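Local coordinates for protein putative metal-dependent phosphoesterase (Bifidobacterium adolescentis, PDB 3O0F) that hydrolyses phosphoesters at a metal site holding two iron ions and one zinc ion beside a bound AMP, and is possibly a 5'-3' exonuclease, at residues Glu35-Lys39 with Leu40-Gly44; Pro181-Thr185 with His186-Ala190; Arg212-Asp216 with Glu217-Ala221; Asn274-Asp278 with Asp279-Glu283. All coordinates share one frame; numbering follows the deposited sequence.

Interaction 1: residues Glu35-Lys39 with Leu40-Gly44; sequences EQARK and LGLHG. With EDO (1,2-ethanediol), chain G.
A37 and L42 meet in a Schellman motif, a local contact at the C-terminal end of helix 30-39, where the chain turns off toward strand 44-47 of the PHP fold. Two backbone bonds run back into the last turn. The outer one, L42 N to A37 O, spans 3.2 Å; nested inside it, G41 N gives to R38 O at 2.9 Å, coming from above the carbonyl plane. G41 makes the reversal with positive phi (80°), which favours glycine. One residue earlier, L40 N still follows the helical pattern and bonds to Q36 O. Apolar packing goes with the turn: with CG opposite the carbonyl carbon (chi1 -58°), L42 brings CD1 back to A37 CB, 3.8 Å away. The A37 methyl is buried and also touches L68. On the polar side of the turn a water donates to both R38 O and L42 O, joining the last turn to the outgoing chain. Q36 stretches out, extended beyond CG, toward W262 and L271. There a 1,2-ethanediol, probably from the crystallisation liquor, bonds to L271 N and W262 NE1, and its O2 donates to Q36 OE1 at 3.0 Å.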
loop_
_atom_site.group_PDB
_atom_site.type_symbol
_atom_site.label_atom_id
_atom_site.label_comp_id
_atom_site.label_asym_id
_atom_site.label_seq_id
_atom_site.Cartn_x
_atom_site.Cartn_y
_atom_site.Cartn_z
ATOM N N GLU A 35 -8.535 1.705 16.609
ATOM C CA GLU A 35 -9.056 2.623 17.619
ATOM C C GLU A 35 -9.389 3.980 17.002
ATOM O O GLU A 35 -10.463 4.519 17.221
ATOM C CB GLU A 35 -8.003 2.845 18.720
ATOM C CG GLU A 35 -8.333 4.014 19.688
ATOM C CD GLU A 35 -7.157 4.986 19.920
ATOM O OE1 GLU A 35 -6.054 4.806 19.357
ATOM O OE2 GLU A 35 -7.338 5.952 20.669
ATOM N N GLN A 36 -8.461 4.516 16.225
ATOM C CA GLN A 36 -8.678 5.820 15.589
ATOM C C GLN A 36 -9.766 5.774 14.510
ATOM O O GLN A 36 -10.603 6.667 14.455
ATOM C CB GLN A 36 -7.386 6.381 15.031
ATOM C CG GLN A 36 -6.383 6.768 16.158
ATOM C CD GLN A 36 -5.129 7.469 15.593
ATOM O OE1 GLN A 36 -4.915 7.496 14.386
ATOM N NE2 GLN A 36 -4.315 8.060 16.479
ATOM N N ALA A 37 -9.774 4.730 13.693
ATOM C CA ALA A 37 -10.791 4.587 12.664
ATOM C C ALA A 37 -12.201 4.576 13.276
ATOM O O ALA A 37 -13.105 5.209 12.749
ATOM C CB ALA A 37 -10.544 3.314 11.804
ATOM N N ARG A 38 -12.389 3.863 14.391
ATOM C CA ARG A 38 -13.668 3.884 15.078
ATOM C C ARG A 38 -14.037 5.260 15.580
ATOM O O ARG A 38 -15.181 5.744 15.345
ATOM C CB ARG A 38 -13.716 2.881 16.231
ATOM C CG ARG A 38 -15.184 2.602 16.678
ATOM C CD ARG A 38 -15.277 1.614 17.841
ATOM N NE ARG A 38 -16.495 1.839 18.631
ATOM C CZ ARG A 38 -17.725 1.536 18.228
ATOM N NH1 ARG A 38 -17.929 0.973 17.042
ATOM N NH2 ARG A 38 -18.760 1.797 19.011
ATOM N N LYS A 39 -13.076 5.904 16.250
ATOM C CA LYS A 39 -13.251 7.280 16.782
ATOM C C LYS A 39 -13.628 8.305 15.714
ATOM O O LYS A 39 -14.362 9.236 15.979
ATOM C CB LYS A 39 -12.001 7.733 17.550
ATOM C CG LYS A 39 -11.921 7.103 18.920
ATOM C CD LYS A 39 -10.564 7.363 19.551
ATOM C CE LYS A 39 -10.493 6.799 20.936
ATOM N NZ LYS A 39 -9.236 7.271 21.646
ATOM N N LEU A 40 -13.202 8.084 14.488
ATOM C CA LEU A 40 -13.496 9.009 13.391
ATOM C C LEU A 40 -14.831 8.688 12.733
ATOM O O LEU A 40 -15.209 9.328 11.788
ATOM C CB LEU A 40 -12.385 8.951 12.357
ATOM C CG LEU A 40 -11.047 9.470 12.845
ATOM C CD1 LEU A 40 -9.960 9.335 11.774
ATOM C CD2 LEU A 40 -11.159 10.909 13.283
ATOM N N GLY A 41 -15.537 7.677 13.236
ATOM C CA GLY A 41 -16.866 7.351 12.730
ATOM C C GLY A 41 -16.855 6.546 11.444
ATOM O O GLY A 41 -17.850 6.516 10.748
ATOM N N LEU A 42 -15.724 5.912 11.126
ATOM C CA LEU A 42 -15.613 5.057 9.943
ATOM C C LEU A 42 -16.418 3.788 10.181
ATOM O O LEU A 42 -16.558 3.356 11.314
ATOM C CB LEU A 42 -14.151 4.713 9.632
ATOM C CG LEU A 42 -13.194 5.909 9.390
ATOM C CD1 LEU A 42 -11.838 5.395 8.916
ATOM C CD2 LEU A 42 -13.813 6.923 8.428
ATOM N N HIS A 43 -16.947 3.203 9.110
ATOM C CA HIS A 43 -17.690 1.924 9.229
ATOM C C HIS A 43 -16.776 0.722 9.281
ATOM O O HIS A 43 -17.164 -0.359 9.691
ATOM C CB HIS A 43 -18.669 1.771 8.083
ATOM C CG HIS A 43 -19.693 2.854 8.028
ATOM N ND1 HIS A 43 -20.577 2.981 6.982
ATOM C CD2 HIS A 43 -19.973 3.865 8.886
ATOM C CE1 HIS A 43 -21.367 4.017 7.203
ATOM N NE2 HIS A 43 -21.037 4.554 8.363
ATOM N N GLY A 44 -15.546 0.900 8.852
ATOM C CA GLY A 44 -14.563 -0.140 8.926
ATOM C C GLY A 44 -13.249 0.394 8.392
ATOM O O GLY A 44 -13.160 1.546 7.951
HETATM C C1 EDO G . -5.470 10.578 11.685
HETATM O O1 EDO G . -4.899 10.926 10.380
HETATM C C2 EDO G . -4.506 10.744 12.861
HETATM O O2 EDO G . -3.523 9.676 12.935
HETATM O O HOH W 1 -17.111 4.250 13.779
#

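Interaction 2: residues Pro181-Thr185 with His186-Ala190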
loop_
_atom_site.group_PDB
_atom_site.type_symbol
_atom_site.label_atom_id
_atom_site.label_comp_id
_atom_site.label_asym_id
_atom_site.label_seq_id
_atom_site.Cartn_x
_atom_site.Cartn_y
_atom_site.Cartn_z
ATOM N N PRO A 181 13.862 -4.725 -7.559
ATOM C CA PRO A 181 13.316 -5.768 -8.466
ATOM C C PRO A 181 11.888 -6.161 -7.997
ATOM O O PRO A 181 11.686 -6.433 -6.805
ATOM C CB PRO A 181 14.285 -6.943 -8.304
ATOM C CG PRO A 181 15.567 -6.308 -7.756
ATOM C CD PRO A 181 15.110 -5.157 -6.903
ATOM N N SER A 182 10.923 -6.120 -8.909
ATOM C CA SER A 182 9.517 -6.307 -8.571
ATOM C C SER A 182 8.851 -7.299 -9.485
ATOM O O SER A 182 9.194 -7.361 -10.666
ATOM C CB SER A 182 8.769 -4.992 -8.749
ATOM O OG SER A 182 9.154 -4.087 -7.737
ATOM N N PRO A 183 7.831 -8.008 -8.974
ATOM C CA PRO A 183 7.103 -8.888 -9.897
ATOM C C PRO A 183 6.245 -8.073 -10.886
ATOM O O PRO A 183 5.945 -6.888 -10.635
ATOM C CB PRO A 183 6.223 -9.726 -8.965
ATOM C CG PRO A 183 6.023 -8.870 -7.745
ATOM C CD PRO A 183 7.335 -8.114 -7.590
ATOM N N SER A 184 5.847 -8.686 -11.985
ATOM C CA SER A 184 4.950 -8.015 -12.908
ATOM C C SER A 184 3.520 -7.992 -12.353
ATOM O O SER A 184 3.139 -8.814 -11.506
ATOM C CB SER A 184 4.938 -8.707 -14.254
ATOM O OG SER A 184 4.266 -9.951 -14.110
ATOM N N THR A 185 2.744 -7.034 -12.835
ATOM C CA THR A 185 1.316 -6.956 -12.518
ATOM C C THR A 185 0.582 -8.237 -12.939
ATOM O O THR A 185 -0.288 -8.672 -12.218
ATOM C CB THR A 185 0.644 -5.752 -13.172
ATOM O OG1 THR A 185 0.905 -5.759 -14.578
ATOM C CG2 THR A 185 1.171 -4.443 -12.547
ATOM N N HIS A 186 0.968 -8.853 -14.052
ATOM C CA HIS A 186 0.317 -10.100 -14.477
ATOM C C HIS A 186 0.571 -11.242 -13.487
ATOM O O HIS A 186 -0.325 -12.047 -13.217
ATOM C CB HIS A 186 0.780 -10.513 -15.873
ATOM C CG HIS A 186 0.828 -9.372 -16.844
ATOM N ND1 HIS A 186 -0.272 -8.586 -17.120
ATOM C CD2 HIS A 186 1.843 -8.884 -17.596
ATOM C CE1 HIS A 186 0.067 -7.655 -17.997
ATOM N NE2 HIS A 186 1.346 -7.812 -18.298
ATOM N N GLU A 187 1.783 -11.298 -12.948
ATOM C CA GLU A 187 2.114 -12.288 -11.949
ATOM C C GLU A 187 1.397 -12.000 -10.649
ATOM O O GLU A 187 0.846 -12.918 -10.047
ATOM C CB GLU A 187 3.615 -12.386 -11.641
ATOM C CG GLU A 187 3.810 -13.512 -10.616
ATOM C CD GLU A 187 5.214 -13.773 -10.140
ATOM O OE1 GLU A 187 6.124 -12.953 -10.415
ATOM O OE2 GLU A 187 5.376 -14.833 -9.479
ATOM N N VAL A 188 1.407 -10.755 -10.207
ATOM C CA VAL A 188 0.692 -10.371 -8.962
ATOM C C VAL A 188 -0.801 -10.687 -9.048
ATOM O O VAL A 188 -1.379 -11.307 -8.135
ATOM C CB VAL A 188 0.949 -8.899 -8.617
ATOM C CG1 VAL A 188 -0.053 -8.385 -7.522
ATOM C CG2 VAL A 188 2.440 -8.727 -8.160
ATOM N N ILE A 189 -1.435 -10.318 -10.151
ATOM C CA ILE A 189 -2.863 -10.608 -10.287
ATOM C C ILE A 189 -3.177 -12.114 -10.267
ATOM O O ILE A 189 -4.122 -12.546 -9.585
ATOM C CB ILE A 189 -3.492 -9.949 -11.512
ATOM C CG1 ILE A 189 -3.490 -8.421 -11.351
ATOM C CG2 ILE A 189 -4.935 -10.433 -11.685
ATOM C CD1 ILE A 189 -3.757 -7.691 -12.651
ATOM N N ALA A 190 -2.396 -12.919 -10.987
ATOM C CA ALA A 190 -2.577 -14.347 -10.948
ATOM C C ALA A 190 -2.411 -14.895 -9.530
ATOM O O ALA A 190 -3.155 -15.809 -9.150
ATOM C CB ALA A 190 -1.613 -15.060 -11.914
HETATM O O HOH W 2 6.845 -11.381 -12.277
#
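V188 N donates to S184 O at 2.9 Å, a nearly straight bond (N-H...O 169°) that starts the helical pattern. The next one, I189 N to T185 O, follows at the same length, and I189 lays its CG1 alongside that carbonyl oxygen, 3.3 Å from T185 O. One residue before V188, the amide of E187 is met by the side chain of S184. With OG tucked between its own backbone N and carbonyl carbon (chi1 71°), S184 turns the hydroxyl back over the first turn, where OG accepts from E187 N at 3.1 Å. This capping bond makes S184 the N-cap of helix 185-194. The return path goes through solvent: E187, fully extended, sends its carboxylate back along the incoming chain, and one water accepts from S184 N and donates to E187 OE1. P183 completes the cap with a hydrophobic staple, its ring reaching past the cap to V188, CG to CG2 3.6 Å. The proline CB also lies 3.5 Å from E187 OE1, so the ring flanks the carboxylate. V188 continues inward onto I76 and A78 of strand 70-80, M87 of strand 83-90 and M102 of helix 97-124. T185 is buried against V85 and M222, and its OG1 is hydrogen-bonded to D80 OD2. P183 and T185 also make backbone bonds with V79, tying the cap to strand 70-80, while the P183 side chain lies about 11 Å from the bound AMP.

Interaction 3: residues Arg212-Asp216 with Glu217-Ala221; sequences RLLSD and EQLDA
A capping box formed by S215 and Q218 starts helix 216-225. S215 OG accepts from Q218 N at 3.2 Å, and in return Q218 OE1 accepts from S215 N at 2.9 Å. OE1 has a second firm donor: R212, extended from CG to NE, arrives from the opposite direction and places NH1 2.9 Å from Q218 OE1. The oxygen lies at the guanidinium edge, 6° out of its plane, while the guanidinium and amide planes are turned 44° apart. Q218 can reach back because its CG stands opposite the carbonyl carbon (chi1 -62°) and the chain is extended beyond it. Were Q218 an alanine, S215 N and R212 NH1 would probably lose their shared acceptor, and the guanidinium would be freer to turn. L214 adds a hydrophobic staple, crossing L219 at about a right angle, CD1 to CD2 3.9 Å; its CD2 also lies against the Q218 amide, 3.7 Å from CD. The cap touches two neighbouring elements. R212, L214 and Q218 rest on V83 of strand 83-90. L219 packs on I248 of helix 239-252, whose R244 makes a salt bridge with D216 OD1.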
loop_
_atom_site.group_PDB
_atom_site.type_symbol
_atom_site.label_atom_id
_atom_site.label_comp_id
_atom_site.label_asym_id
_atom_site.label_seq_id
_atom_site.Cartn_x
_atom_site.Cartn_y
_atom_site.Cartn_z
ATOM N N ARG A 212 5.096 8.196 -16.697
ATOM C CA ARG A 212 3.814 8.039 -17.382
ATOM C C ARG A 212 2.915 7.089 -16.592
ATOM O O ARG A 212 3.401 6.163 -15.963
ATOM C CB ARG A 212 3.983 7.588 -18.841
ATOM C CG ARG A 212 4.302 6.102 -19.030
ATOM C CD ARG A 212 4.297 5.716 -20.493
ATOM N NE ARG A 212 4.543 4.285 -20.660
ATOM C CZ ARG A 212 3.645 3.313 -20.447
ATOM N NH1 ARG A 212 2.405 3.582 -20.014
ATOM N NH2 ARG A 212 4.001 2.037 -20.640
ATOM N N LEU A 213 1.613 7.370 -16.614
ATOM C CA LEU A 213 0.591 6.500 -16.044
ATOM C C LEU A 213 0.393 5.231 -16.885
ATOM O O LEU A 213 0.768 5.142 -18.062
ATOM C CB LEU A 213 -0.735 7.243 -15.949
ATOM C CG LEU A 213 -0.736 8.589 -15.233
ATOM C CD1 LEU A 213 -2.122 9.235 -15.360
ATOM C CD2 LEU A 213 -0.330 8.411 -13.743
ATOM N N LEU A 214 -0.176 4.221 -16.257
ATOM C CA LEU A 214 -0.714 3.088 -16.988
ATOM C C LEU A 214 -1.650 3.575 -18.061
ATOM O O LEU A 214 -2.496 4.475 -17.826
ATOM C CB LEU A 214 -1.501 2.149 -16.055
ATOM C CG LEU A 214 -0.671 1.343 -15.071
ATOM C CD1 LEU A 214 -1.614 0.639 -14.080
ATOM C CD2 LEU A 214 0.242 0.347 -15.790
ATOM N N SER A 215 -1.526 2.973 -19.238
ATOM C CA SER A 215 -2.424 3.273 -20.313
ATOM C C SER A 215 -3.697 2.423 -20.218
ATOM O O SER A 215 -3.755 1.437 -19.490
ATOM C CB SER A 215 -1.741 2.989 -21.615
ATOM O OG SER A 215 -1.572 1.607 -21.750
ATOM N N ASP A 216 -4.707 2.790 -20.994
ATOM C CA ASP A 216 -5.937 1.991 -21.099
ATOM C C ASP A 216 -5.658 0.551 -21.523
ATOM O O ASP A 216 -6.323 -0.367 -21.038
ATOM C CB ASP A 216 -6.913 2.582 -22.126
ATOM C CG ASP A 216 -7.464 3.979 -21.711
ATOM O OD1 ASP A 216 -7.080 4.487 -20.641
ATOM O OD2 ASP A 216 -8.305 4.548 -22.449
ATOM N N GLU A 217 -4.747 0.373 -22.477
ATOM C CA GLU A 217 -4.345 -0.967 -22.945
ATOM C C GLU A 217 -3.737 -1.810 -21.816
ATOM O O GLU A 217 -4.075 -2.973 -21.684
ATOM C CB GLU A 217 -3.395 -0.904 -24.185
ATOM C CG GLU A 217 -4.127 -0.418 -25.457
ATOM C CD GLU A 217 -3.517 -0.810 -26.856
ATOM O OE1 GLU A 217 -2.537 -0.175 -27.344
ATOM O OE2 GLU A 217 -4.110 -1.705 -27.509
ATOM N N GLN A 218 -2.866 -1.226 -20.995
ATOM C CA GLN A 218 -2.290 -1.954 -19.857
ATOM C C GLN A 218 -3.368 -2.287 -18.835
ATOM O O GLN A 218 -3.339 -3.364 -18.232
ATOM C CB GLN A 218 -1.155 -1.183 -19.184
ATOM C CG GLN A 218 0.074 -0.913 -20.092
ATOM C CD GLN A 218 1.067 0.014 -19.429
ATOM O OE1 GLN A 218 0.830 1.227 -19.331
ATOM N NE2 GLN A 218 2.219 -0.547 -18.976
ATOM N N LEU A 219 -4.316 -1.370 -18.629
ATOM C CA LEU A 219 -5.420 -1.645 -17.737
ATOM C C LEU A 219 -6.287 -2.758 -18.294
ATOM O O LEU A 219 -6.725 -3.611 -17.527
ATOM C CB LEU A 219 -6.260 -0.389 -17.410
ATOM C CG LEU A 219 -5.561 0.595 -16.452
ATOM C CD1 LEU A 219 -6.334 1.892 -16.293
ATOM C CD2 LEU A 219 -5.315 -0.061 -15.082
ATOM N N ASP A 220 -6.511 -2.773 -19.621
ATOM C CA ASP A 220 -7.334 -3.800 -20.242
ATOM C C ASP A 220 -6.728 -5.173 -20.061
ATOM O O ASP A 220 -7.452 -6.085 -19.721
ATOM C CB ASP A 220 -7.580 -3.542 -21.720
ATOM C CG ASP A 220 -8.574 -2.405 -21.957
ATOM O OD1 ASP A 220 -9.363 -2.068 -21.042
ATOM O OD2 ASP A 220 -8.559 -1.847 -23.074
ATOM N N ALA A 221 -5.412 -5.280 -20.214
ATOM C CA ALA A 221 -4.695 -6.543 -20.037
ATOM C C ALA A 221 -4.733 -7.041 -18.591
ATOM O O ALA A 221 -4.863 -8.263 -18.325
ATOM C CB ALA A 221 -3.284 -6.427 -20.553
#

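Interaction 4: residues Asn274-Asp278 with Asp279-Glu283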
loop_
_atom_site.group_PDB
_atom_site.type_symbol
_atom_site.label_atom_id
_atom_site.label_comp_id
_atom_site.label_asym_id
_atom_site.label_seq_id
_atom_site.Cartn_x
_atom_site.Cartn_y
_atom_site.Cartn_z
ATOM N N ASN A 274 -10.398 9.685 2.372
ATOM C CA ASN A 274 -11.157 9.128 1.243
ATOM C C ASN A 274 -11.591 7.736 1.631
ATOM O O ASN A 274 -10.922 7.045 2.445
ATOM C CB ASN A 274 -10.324 9.065 -0.078
ATOM C CG ASN A 274 -10.265 10.389 -0.803
ATOM O OD1 ASN A 274 -9.170 10.984 -0.961
ATOM N ND2 ASN A 274 -11.427 10.874 -1.262
ATOM N N LEU A 275 -12.704 7.314 1.045
ATOM C CA LEU A 275 -13.426 6.158 1.561
ATOM C C LEU A 275 -13.983 5.248 0.438
ATOM O O LEU A 275 -14.216 5.706 -0.690
ATOM C CB LEU A 275 -14.573 6.641 2.445
ATOM C CG LEU A 275 -14.210 7.360 3.766
ATOM C CD1 LEU A 275 -15.456 7.984 4.412
ATOM C CD2 LEU A 275 -13.484 6.448 4.769
ATOM N N THR A 276 -14.230 3.980 0.799
ATOM C CA THR A 276 -14.928 3.028 -0.049
ATOM C C THR A 276 -16.332 2.853 0.500
ATOM O O THR A 276 -16.495 2.711 1.708
ATOM C CB THR A 276 -14.193 1.667 -0.077
ATOM O OG1 THR A 276 -12.859 1.871 -0.517
ATOM C CG2 THR A 276 -14.864 0.704 -1.044
ATOM N N ASP A 277 -17.358 2.890 -0.358
ATOM C CA ASP A 277 -18.721 2.737 0.151
ATOM C C ASP A 277 -18.961 1.298 0.632
ATOM O O ASP A 277 -18.242 0.387 0.232
ATOM C CB ASP A 277 -19.804 3.209 -0.794
ATOM C CG ASP A 277 -19.851 2.467 -2.118
ATOM O OD1 ASP A 277 -19.641 1.238 -2.188
ATOM O OD2 ASP A 277 -20.186 3.145 -3.112
ATOM N N ASP A 278 -19.906 1.180 1.551
ATOM C CA ASP A 278 -20.357 -0.082 2.132
ATOM C C ASP A 278 -20.708 -1.142 1.111
ATOM O O ASP A 278 -20.322 -2.293 1.265
ATOM C CB ASP A 278 -21.585 0.159 3.036
ATOM C CG ASP A 278 -21.222 0.877 4.335
ATOM O OD1 ASP A 278 -20.043 1.248 4.509
ATOM O OD2 ASP A 278 -22.118 1.091 5.184
ATOM N N ASP A 279 -21.399 -0.774 0.050
ATOM C CA ASP A 279 -21.721 -1.768 -0.977
ATOM C C ASP A 279 -20.510 -2.377 -1.620
ATOM O O ASP A 279 -20.504 -3.576 -1.880
ATOM C CB ASP A 279 -22.625 -1.194 -2.075
ATOM C CG ASP A 279 -24.022 -0.846 -1.542
ATOM O OD1 ASP A 279 -24.364 -1.316 -0.432
ATOM O OD2 ASP A 279 -24.756 -0.081 -2.217
ATOM N N THR A 280 -19.502 -1.567 -1.901
ATOM C CA THR A 280 -18.311 -2.050 -2.569
ATOM C C THR A 280 -17.527 -2.931 -1.599
ATOM O O THR A 280 -17.019 -3.972 -2.002
ATOM C CB THR A 280 -17.424 -0.891 -3.101
ATOM O OG1 THR A 280 -18.165 -0.133 -4.056
ATOM C CG2 THR A 280 -16.171 -1.430 -3.762
ATOM N N VAL A 281 -17.493 -2.573 -0.318
ATOM C CA VAL A 281 -16.796 -3.448 0.693
ATOM C C VAL A 281 -17.521 -4.761 0.823
ATOM O O VAL A 281 -16.910 -5.822 0.816
ATOM C CB VAL A 281 -16.647 -2.774 2.046
ATOM C CG1 VAL A 281 -16.079 -3.699 3.084
ATOM C CG2 VAL A 281 -15.767 -1.525 1.931
ATOM N N ARG A 282 -18.851 -4.719 0.878
ATOM C CA ARG A 282 -19.653 -5.965 0.842
ATOM C C ARG A 282 -19.223 -6.889 -0.244
ATOM O O ARG A 282 -18.989 -8.092 -0.036
ATOM C CB ARG A 282 -21.146 -5.662 0.657
ATOM C CG ARG A 282 -21.947 -5.958 1.812
ATOM C CD ARG A 282 -23.431 -5.809 1.532
ATOM N NE ARG A 282 -24.006 -5.234 2.717
ATOM C CZ ARG A 282 -24.294 -3.947 2.905
ATOM N NH1 ARG A 282 -24.173 -3.044 1.937
ATOM N NH2 ARG A 282 -24.779 -3.582 4.081
ATOM N N GLU A 283 -19.104 -6.329 -1.419
ATOM C CA GLU A 283 -18.717 -7.088 -2.585
ATOM C C GLU A 283 -17.284 -7.609 -2.477
ATOM O O GLU A 283 -17.011 -8.732 -2.879
ATOM C CB GLU A 283 -18.963 -6.262 -3.852
ATOM C CG GLU A 283 -18.759 -6.990 -5.197
ATOM C CD GLU A 283 -19.548 -8.308 -5.385
ATOM O OE1 GLU A 283 -20.622 -8.523 -4.769
ATOM O OE2 GLU A 283 -19.074 -9.142 -6.199
#
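D277 OD1 takes two donors from T280: the backbone N at 2.8 Å, which meets it nearly along its C-O axis, and OG1 at 2.7 Å, which approaches on the syn side, 35° out of the carboxylate plane. D277 turns CG in between its backbone N and carbonyl carbon (chi1 61°), and that folds the carboxylate over the first turn. This is the N-cap of helix 278-287, with the hydroxyl donor of T280 added to the usual amide. If the carboxylate were cut back to the methyl of an alanine here, T280 N is likely to be left with little more than its weak bond to D277 O, and the T280 hydroxyl set free to turn. The first regular helical bonds follow, V281 N to D277 O at 3.1 Å and R282 N to D278 O at 2.9 Å. Further out, R282 NH1 pairs with D279 OD1 at 2.9 Å, the oxygen lying at the guanidinium edge in its plane. The carboxylate of D278 has a partner of its own in H43. Acidic groups gathered at this end would probably be favoured by the helix dipole. T276 turns its two branches to different tasks: OG1 bonds to G258 O, and CG2 packs on T280 CB at 3.7 Å and on V281 CG2 at 3.8 Å.

In the fold
Along the chain the four follow in series: interaction 1 ends a helix, and interactions 2, 3 and 4 each begin one. They form two groups. Interactions 1 and 4, centres about 15 Å apart, touch directly, through H43 ND1 to D278 OD2 (3.0 Å, probably a hydrogen bond) and L42 CD2 to L275 CD2 (3.7 Å). Interactions 2 and 3, also about 15 Å apart between centres, do not touch, but T185 and I189 of helix 185-194 pack on M222 of helix 216-225. Between interactions 1 and 2 the centres lie about 33 Å apart, on opposite sides of the chain's centre. Interaction 4 packs on both outermost strands, 15-19 and 255-258, consistent with the closed, barrel-like PHP fold.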